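Local coordinates for SufC protein (Thermus thermophilus, PDB 2D2E), which binds and hydrolyses ATP as a soluble ABC-type ATPase of the Suf system, which probably serves iron-sulfur cluster assembly, at residues W10-G15 against T56-E61; D212-M217 against E229-L234. All coordinates share one frame; numbering follows the deposited sequence.

Contact 1: W10-G15 against T56-E61; sequences WASIDG and TVERGE
The carbonyl oxygen of Trp10 takes two backbone N-H groups of segment 56-61. Glu58 N binds Trp10 O at 2.7 Å from above the carbonyl plane, 35° out of it, and Arg59 N adds a weak second bond to the same oxygen. Arg59 O in turn accepts Trp10 N at 2.9 Å, an almost straight bond. Further along the pairing is regular: Ser12 and Thr56 form an antiparallel hydrogen-bonded pair, with Ser12 N to Thr56 O and Thr56 N to Ser12 O both 2.9 Å, while Ala11 and Val57 make the non-hydrogen-bonded pair between.

Above this ladder, Ser12 OG donates to Glu58 OE2 at 3.0 Å and meets the oxygen from above the carboxylate plane. Glu58 gets there because CG stands anti to its carbonyl carbon (chi1 -50°) and the chain then bends at chi2, which carries the carboxylate across toward Ser12. An alanine in place of Ser12 would remove this donor, and the Glu58 carboxylate would probably be freer to swing toward solvent.

Beyond Glu58, the extended first part of the Arg59 side chain runs beside the indole of Trp10, with Arg59 CD 3.5 Å from Trp10 CD1; the guanidinium plane is turned 69° from the ring. The indole NE1 is hydrogen-bonded to Asp8, which also makes a long, weak ion pair with Arg59. On the other face Ala11 packs against Leu19 of strand 16-27.

With Glu58 and Arg59 both opposite Trp10, the register slips by one residue, a classic beta bulge, at the corner where strand 56-58 gives way to strand 60-64 in the antiparallel beta subdomain of the ABC ATPase.

Contact 2: D212-M217 against E229-L234; sequences DKVHVM and ELALEL
Val216 points from its strand toward the helix, and its two methyls divide the work. From CB, CG2 leaves anti to the carbonyl carbon and makes the closer contacts, lying 3.6 Å from Leu234 CD1 and 3.9 Å from Leu230 CD2. The other branch, CG1, is anti to the backbone N (chi1 -173°) and reaches the same Leu234 methyl, Val216 CG1 to Leu234 CD1 being 4.0 Å. Val216 and Leu234 thus meet tip to tip, whereas Leu230 crosses Val216 at a slant.

Two residues back on the same face, Val214 continues the strip. Its CG2 approaches Ala231 CB at 4.1 Å, and Leu230 CD2 lies 4.0 Å from Val214 O, so one leucine methyl spans both valines. Ala231 meets Val214 with its CB alone, touching it at the flank of the helix, while the longer leucines reach across to the strand.

No hydrogen bond joins the segments; the contact rests on apolar side chains, most of them buried. Leu242 of helix 239-244 touches both Val216 and Leu234, adding to the cluster, and Ala231 also meets Met35 of strand 31-35.

The axes of strand 213-217 and helix segment 229-234 approach to 8.3 Å, their directions 47° apart. This is helix-on-sheet packing, in which helix 228-237 packs on the mixed sheet at strand 213-218 in the P-loop nucleotide-binding core of an ABC ATPase.

Overall arrangement
The two contacts belong to different sheets of one ABC ATPase chain and do not touch: their centres are 26 Å apart and their nearest atoms about 10 Å. Contact 1 is backbone pairing in the antiparallel sheet toward the periphery; contact 2 is apolar packing of a helix on the mixed sheet, which also holds strand 31-35 leading into the P-loop. Both lie near the nucleotide site, to which no ADP is bound in this chain. In contact 1 the side chain of Ala11 is about 6 Å from that of Thr44, and in contact 2 that of Val216 is about 8 Å from that of Lys42, both residues that bind ADP.

Contact 1: W10-G15 against T56-E61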
ATOM      1  N   TRP A  10      -1.809  18.045  -7.858  1.00 16.15           N
ATOM      2  CA  TRP A  10      -3.153  18.431  -8.263  1.00 17.21           C
ATOM      3  C   TRP A  10      -3.581  17.446  -9.322  1.00 14.86           C
ATOM      4  O   TRP A  10      -2.827  17.173 -10.262  1.00 17.07           O
ATOM      5  CB  TRP A  10      -3.169  19.864  -8.829  1.00 14.82           C
ATOM      6  CG  TRP A  10      -2.817  20.890  -7.826  1.00 17.26           C
ATOM      7  CD1 TRP A  10      -1.568  21.180  -7.349  1.00 18.81           C
ATOM      8  CD2 TRP A  10      -3.725  21.738  -7.122  1.00 18.01           C
ATOM      9  NE1 TRP A  10      -1.647  22.144  -6.387  1.00 22.14           N
ATOM     10  CE2 TRP A  10      -2.960  22.506  -6.220  1.00 22.63           C
ATOM     11  CE3 TRP A  10      -5.122  21.917  -7.156  1.00 17.42           C
ATOM     12  CZ2 TRP A  10      -3.533  23.449  -5.366  1.00 23.05           C
ATOM     13  CZ3 TRP A  10      -5.691  22.853  -6.304  1.00 24.53           C
ATOM     14  CH2 TRP A  10      -4.901  23.603  -5.417  1.00 24.85           C
ATOM     15  N   ALA A  11      -4.780  16.889  -9.192  1.00 14.09           N
ATOM     16  CA  ALA A  11      -5.234  15.906 -10.158  1.00 17.61           C
ATOM     17  C   ALA A  11      -6.743  15.965 -10.328  1.00 20.58           C
ATOM     18  O   ALA A  11      -7.459  16.433  -9.444  1.00 19.18           O
ATOM     19  CB  ALA A  11      -4.820  14.508  -9.709  1.00 20.16           C
ATOM     20  N   SER A  12      -7.208  15.510 -11.481  1.00 23.24           N
ATOM     21  CA  SER A  12      -8.635  15.498 -11.770  1.00 25.89           C
ATOM     22  C   SER A  12      -9.045  14.205 -12.471  1.00 25.76           C
ATOM     23  O   SER A  12      -8.194  13.446 -12.919  1.00 27.16           O
ATOM     24  CB  SER A  12      -8.999  16.727 -12.619  1.00 24.98           C
ATOM     25  OG  SER A  12      -7.982  17.037 -13.551  1.00 32.07           O
ATOM     26  N   ILE A  13     -10.349  13.925 -12.509  1.00 28.47           N
ATOM     27  CA  ILE A  13     -10.884  12.745 -13.193  1.00 33.87           C
ATOM     28  C   ILE A  13     -12.213  13.193 -13.798  1.00 39.89           C
ATOM     29  O   ILE A  13     -12.753  14.206 -13.347  1.00 41.74           O
ATOM     30  CB  ILE A  13     -11.057  11.543 -12.257  1.00 35.77           C
ATOM     31  CG1 ILE A  13     -11.470  10.314 -13.079  1.00 35.15           C
ATOM     32  CG2 ILE A  13     -12.058  11.879 -11.173  1.00 31.33           C
ATOM     33  CD1 ILE A  13     -11.476   9.012 -12.289  1.00 43.33           C
ATOM     34  N   ASP A  14     -12.726  12.453 -14.792  1.00 43.52           N
ATOM     35  CA  ASP A  14     -13.942  12.822 -15.536  1.00 45.64           C
ATOM     36  C   ASP A  14     -14.151  14.327 -15.502  1.00 43.85           C
ATOM     37  O   ASP A  14     -15.229  14.795 -15.131  1.00 44.45           O
ATOM     38  CB  ASP A  14     -15.262  12.152 -15.033  1.00 48.75           C
ATOM     39  CG  ASP A  14     -15.068  11.094 -13.952  1.00 55.80           C
ATOM     40  OD1 ASP A  14     -14.872   9.907 -14.285  1.00 48.37           O
ATOM     41  OD2 ASP A  14     -15.127  11.454 -12.758  1.00 56.76           O
ATOM     42  N   GLY A  15     -13.094  15.072 -15.822  1.00 41.54           N
ATOM     43  CA  GLY A  15     -13.160  16.522 -15.820  1.00 43.22           C
ATOM     44  C   GLY A  15     -13.538  17.238 -14.535  1.00 43.56           C
ATOM     45  O   GLY A  15     -14.351  18.150 -14.583  1.00 44.04           O
ATOM     46  N   THR A  56      -5.854  12.560 -14.454  1.00 26.77           N
ATOM     47  CA  THR A  56      -5.031  13.556 -15.114  1.00 26.64           C
ATOM     48  C   THR A  56      -4.300  14.367 -14.047  1.00 23.68           C
ATOM     49  O   THR A  56      -4.933  14.980 -13.197  1.00 26.37           O
ATOM     50  CB  THR A  56      -5.898  14.526 -15.954  1.00 28.86           C
ATOM     51  OG1 THR A  56      -6.651  13.783 -16.920  1.00 33.36           O
ATOM     52  CG2 THR A  56      -5.020  15.541 -16.670  1.00 35.87           C
ATOM     53  N   VAL A  57      -2.969  14.366 -14.073  1.00 21.45           N
ATOM     54  CA  VAL A  57      -2.227  15.148 -13.093  1.00 23.63           C
ATOM     55  C   VAL A  57      -2.001  16.547 -13.678  1.00 25.20           C
ATOM     56  O   VAL A  57      -1.437  16.701 -14.757  1.00 31.75           O
ATOM     57  CB  VAL A  57      -0.882  14.459 -12.719  1.00 21.60           C
ATOM     58  CG1 VAL A  57      -0.036  15.394 -11.848  1.00 27.55           C
ATOM     59  CG2 VAL A  57      -1.171  13.131 -11.997  1.00 24.75           C
ATOM     60  N   GLU A  58      -2.468  17.556 -12.956  1.00 24.55           N
ATOM     61  CA  GLU A  58      -2.379  18.948 -13.385  1.00 29.61           C
ATOM     62  C   GLU A  58      -1.107  19.649 -12.938  1.00 29.70           C
ATOM     63  O   GLU A  58      -0.580  20.518 -13.633  1.00 27.91           O
ATOM     64  CB  GLU A  58      -3.568  19.713 -12.820  1.00 27.71           C
ATOM     65  CG  GLU A  58      -4.897  19.033 -13.083  1.00 36.35           C
ATOM     66  CD  GLU A  58      -5.642  19.669 -14.226  1.00 39.76           C
ATOM     67  OE1 GLU A  58      -4.979  20.125 -15.185  1.00 49.28           O
ATOM     68  OE2 GLU A  58      -6.886  19.712 -14.170  1.00 39.46           O
ATOM     69  N   ARG A  59      -0.625  19.278 -11.763  1.00 24.34           N
ATOM     70  CA  ARG A  59       0.559  19.904 -11.219  1.00 24.48           C
ATOM     71  C   ARG A  59       1.125  18.960 -10.161  1.00 26.05           C
ATOM     72  O   ARG A  59       0.410  18.068  -9.686  1.00 23.53           O
ATOM     73  CB  ARG A  59       0.166  21.244 -10.585  1.00 20.05           C
ATOM     74  CG  ARG A  59       1.295  21.927  -9.852  1.00 29.07           C
ATOM     75  CD  ARG A  59       0.810  23.112  -9.024  1.00 35.46           C
ATOM     76  NE  ARG A  59       0.512  24.281  -9.839  1.00 45.60           N
ATOM     77  CZ  ARG A  59       0.895  25.515  -9.530  1.00 49.77           C
ATOM     78  NH1 ARG A  59       1.598  25.736  -8.424  1.00 52.48           N
ATOM     79  NH2 ARG A  59       0.574  26.526 -10.326  1.00 49.65           N
ATOM     80  N   GLY A  60       2.405  19.131  -9.829  1.00 21.94           N
ATOM     81  CA  GLY A  60       3.018  18.296  -8.804  1.00 20.47           C
ATOM     82  C   GLY A  60       3.955  17.196  -9.255  1.00 20.18           C
ATOM     83  O   GLY A  60       4.159  16.959 -10.446  1.00 22.34           O
ATOM     84  N   GLU A  61       4.529  16.512  -8.271  1.00 19.57           N
ATOM     85  CA  GLU A  61       5.451  15.412  -8.521  1.00 17.28           C
ATOM     86  C   GLU A  61       5.291  14.341  -7.454  1.00 14.92           C
ATOM     87  O   GLU A  61       4.722  14.594  -6.389  1.00 17.67           O
ATOM     88  CB  GLU A  61       6.896  15.893  -8.428  1.00 18.71           C
ATOM     89  CG  GLU A  61       7.347  16.855  -9.483  1.00 31.38           C
ATOM     90  CD  GLU A  61       8.808  17.191  -9.294  1.00 36.17           C
ATOM     91  OE1 GLU A  61       9.149  17.748  -8.233  1.00 36.20           O
ATOM     92  OE2 GLU A  61       9.615  16.885 -10.195  1.00 47.55           O
TER

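Contact 2: D212-M217 against E229-L234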
ATOM      1  N   ASP A 212       3.963   5.874  12.626  1.00 11.42           N
ATOM      2  CA  ASP A 212       4.905   6.880  13.105  1.00 11.25           C
ATOM      3  C   ASP A 212       4.291   8.259  12.912  1.00 16.06           C
ATOM      4  O   ASP A 212       4.601   9.203  13.648  1.00 16.13           O
ATOM      5  CB  ASP A 212       6.209   6.787  12.320  1.00 14.57           C
ATOM      6  CG  ASP A 212       6.896   5.478  12.541  1.00 19.42           C
ATOM      7  OD1 ASP A 212       7.274   5.189  13.706  1.00 19.21           O
ATOM      8  OD2 ASP A 212       7.044   4.724  11.572  1.00 11.91           O
ATOM      9  N   LYS A 213       3.403   8.377  11.926  1.00 12.98           N
ATOM     10  CA  LYS A 213       2.748   9.655  11.622  1.00 10.28           C
ATOM     11  C   LYS A 213       1.404   9.364  10.962  1.00 11.43           C
ATOM     12  O   LYS A 213       1.260   8.364  10.249  1.00 12.11           O
ATOM     13  CB  LYS A 213       3.625  10.496  10.673  1.00 10.49           C
ATOM     14  CG  LYS A 213       3.086  11.914  10.386  1.00 16.56           C
ATOM     15  CD  LYS A 213       4.159  12.734   9.665  1.00 16.49           C
ATOM     16  CE  LYS A 213       3.729  14.155   9.343  1.00 23.43           C
ATOM     17  NZ  LYS A 213       4.882  14.900   8.706  1.00 22.70           N
ATOM     18  N   VAL A 214       0.428  10.216  11.253  1.00 10.33           N
ATOM     19  CA  VAL A 214      -0.908  10.135  10.682  1.00 10.97           C
ATOM     20  C   VAL A 214      -1.189  11.413   9.894  1.00  9.22           C
ATOM     21  O   VAL A 214      -0.987  12.519  10.414  1.00 12.82           O
ATOM     22  CB  VAL A 214      -1.971  10.014  11.792  1.00 11.11           C
ATOM     23  CG1 VAL A 214      -3.379  10.089  11.171  1.00 11.58           C
ATOM     24  CG2 VAL A 214      -1.767   8.709  12.548  1.00 10.47           C
ATOM     25  N   HIS A 215      -1.623  11.262   8.641  1.00  9.33           N
ATOM     26  CA  HIS A 215      -1.987  12.400   7.770  1.00 10.52           C
ATOM     27  C   HIS A 215      -3.493  12.285   7.567  1.00 10.96           C
ATOM     28  O   HIS A 215      -3.992  11.180   7.377  1.00 10.95           O
ATOM     29  CB  HIS A 215      -1.327  12.264   6.396  1.00 12.13           C
ATOM     30  CG  HIS A 215       0.152  12.067   6.449  1.00 12.75           C
ATOM     31  ND1 HIS A 215       1.055  13.093   6.249  1.00 10.79           N
ATOM     32  CD2 HIS A 215       0.889  10.954   6.680  1.00 12.15           C
ATOM     33  CE1 HIS A 215       2.286  12.622   6.355  1.00 12.57           C
ATOM     34  NE2 HIS A 215       2.213  11.327   6.616  1.00 11.01           N
ATOM     35  N   VAL A 216      -4.219  13.407   7.615  1.00 11.08           N
ATOM     36  CA  VAL A 216      -5.666  13.341   7.395  1.00 11.29           C
ATOM     37  C   VAL A 216      -6.027  14.198   6.188  1.00 13.32           C
ATOM     38  O   VAL A 216      -5.664  15.388   6.118  1.00 12.92           O
ATOM     39  CB  VAL A 216      -6.474  13.840   8.599  1.00 14.64           C
ATOM     40  CG1 VAL A 216      -7.974  13.559   8.346  1.00 14.38           C
ATOM     41  CG2 VAL A 216      -6.021  13.150   9.864  1.00 14.89           C
ATOM     42  N   MET A 217      -6.735  13.592   5.236  1.00 11.75           N
ATOM     43  CA  MET A 217      -7.117  14.292   4.016  1.00 12.42           C
ATOM     44  C   MET A 217      -8.586  14.656   3.917  1.00 18.90           C
ATOM     45  O   MET A 217      -9.461  13.799   4.055  1.00 18.91           O
ATOM     46  CB  MET A 217      -6.714  13.447   2.781  1.00 16.05           C
ATOM     47  CG  MET A 217      -6.946  14.136   1.428  1.00 20.06           C
ATOM     48  SD  MET A 217      -6.199  13.273  -0.006  1.00 25.54           S
ATOM     49  CE  MET A 217      -4.681  12.815   0.624  1.00 27.64           C
ATOM     50  N   GLU A 229      -2.072   9.365  18.268  1.00 15.07           N
ATOM     51  CA  GLU A 229      -3.129   9.966  19.067  1.00 18.20           C
ATOM     52  C   GLU A 229      -4.149  10.689  18.197  1.00 16.81           C
ATOM     53  O   GLU A 229      -5.325  10.782  18.558  1.00 16.99           O
ATOM     54  CB  GLU A 229      -2.544  10.954  20.092  1.00 21.83           C
ATOM     55  CG  GLU A 229      -1.879  12.165  19.456  1.00 19.66           C
ATOM     56  CD  GLU A 229      -0.383  11.982  19.244  1.00 26.36           C
ATOM     57  OE1 GLU A 229       0.102  10.833  19.181  1.00 22.01           O
ATOM     58  OE2 GLU A 229       0.325  13.007  19.136  1.00 35.02           O
ATOM     59  N   LEU A 230      -3.701  11.210  17.058  1.00 13.18           N
ATOM     60  CA  LEU A 230      -4.616  11.917  16.159  1.00 16.16           C
ATOM     61  C   LEU A 230      -5.628  10.939  15.583  1.00 13.14           C
ATOM     62  O   LEU A 230      -6.809  11.250  15.479  1.00 15.60           O
ATOM     63  CB  LEU A 230      -3.856  12.601  15.023  1.00 14.01           C
ATOM     64  CG  LEU A 230      -4.705  13.284  13.933  1.00 13.10           C
ATOM     65  CD1 LEU A 230      -5.692  14.297  14.565  1.00 15.81           C
ATOM     66  CD2 LEU A 230      -3.775  13.971  12.923  1.00 13.77           C
ATOM     67  N   ALA A 231      -5.180   9.740  15.209  1.00 14.13           N
ATOM     68  CA  ALA A 231      -6.117   8.750  14.677  1.00 12.37           C
ATOM     69  C   ALA A 231      -7.088   8.330  15.773  1.00 14.82           C
ATOM     70  O   ALA A 231      -8.264   8.107  15.522  1.00 13.33           O
ATOM     71  CB  ALA A 231      -5.358   7.520  14.161  1.00 11.72           C
ATOM     72  N   LEU A 232      -6.591   8.219  17.001  1.00 13.96           N
ATOM     73  CA  LEU A 232      -7.439   7.829  18.116  1.00 14.18           C
ATOM     74  C   LEU A 232      -8.543   8.843  18.373  1.00 15.06           C
ATOM     75  O   LEU A 232      -9.716   8.480  18.549  1.00 16.94           O
ATOM     76  CB  LEU A 232      -6.588   7.655  19.384  1.00 16.59           C
ATOM     77  CG  LEU A 232      -5.597   6.484  19.284  1.00 25.66           C
ATOM     78  CD1 LEU A 232      -4.467   6.617  20.308  1.00 31.47           C
ATOM     79  CD2 LEU A 232      -6.357   5.190  19.481  1.00 28.93           C
ATOM     80  N   GLU A 233      -8.177  10.118  18.389  1.00 14.53           N
ATOM     81  CA  GLU A 233      -9.170  11.147  18.649  1.00 19.67           C
ATOM     82  C   GLU A 233     -10.183  11.210  17.511  1.00 17.46           C
ATOM     83  O   GLU A 233     -11.363  11.410  17.741  1.00 17.74           O
ATOM     84  CB  GLU A 233      -8.503  12.506  18.878  1.00 19.87           C
ATOM     85  CG  GLU A 233      -9.502  13.518  19.459  1.00 21.97           C
ATOM     86  CD  GLU A 233      -8.850  14.707  20.136  1.00 35.30           C
ATOM     87  OE1 GLU A 233      -9.582  15.441  20.842  1.00 36.21           O
ATOM     88  OE2 GLU A 233      -7.626  14.912  19.966  1.00 31.89           O
ATOM     89  N   LEU A 234      -9.722  11.006  16.276  1.00 17.18           N
ATOM     90  CA  LEU A 234     -10.629  10.989  15.131  1.00 17.20           C
ATOM     91  C   LEU A 234     -11.624   9.846  15.266  1.00 17.54           C
ATOM     92  O   LEU A 234     -12.803   9.996  14.938  1.00 18.74           O
ATOM     93  CB  LEU A 234      -9.859  10.783  13.820  1.00 24.61           C
ATOM     94  CG  LEU A 234      -9.541  12.000  12.962  1.00 29.14           C
ATOM     95  CD1 LEU A 234      -8.678  11.546  11.783  1.00 31.81           C
ATOM     96  CD2 LEU A 234     -10.833  12.637  12.458  1.00 25.58           C
TER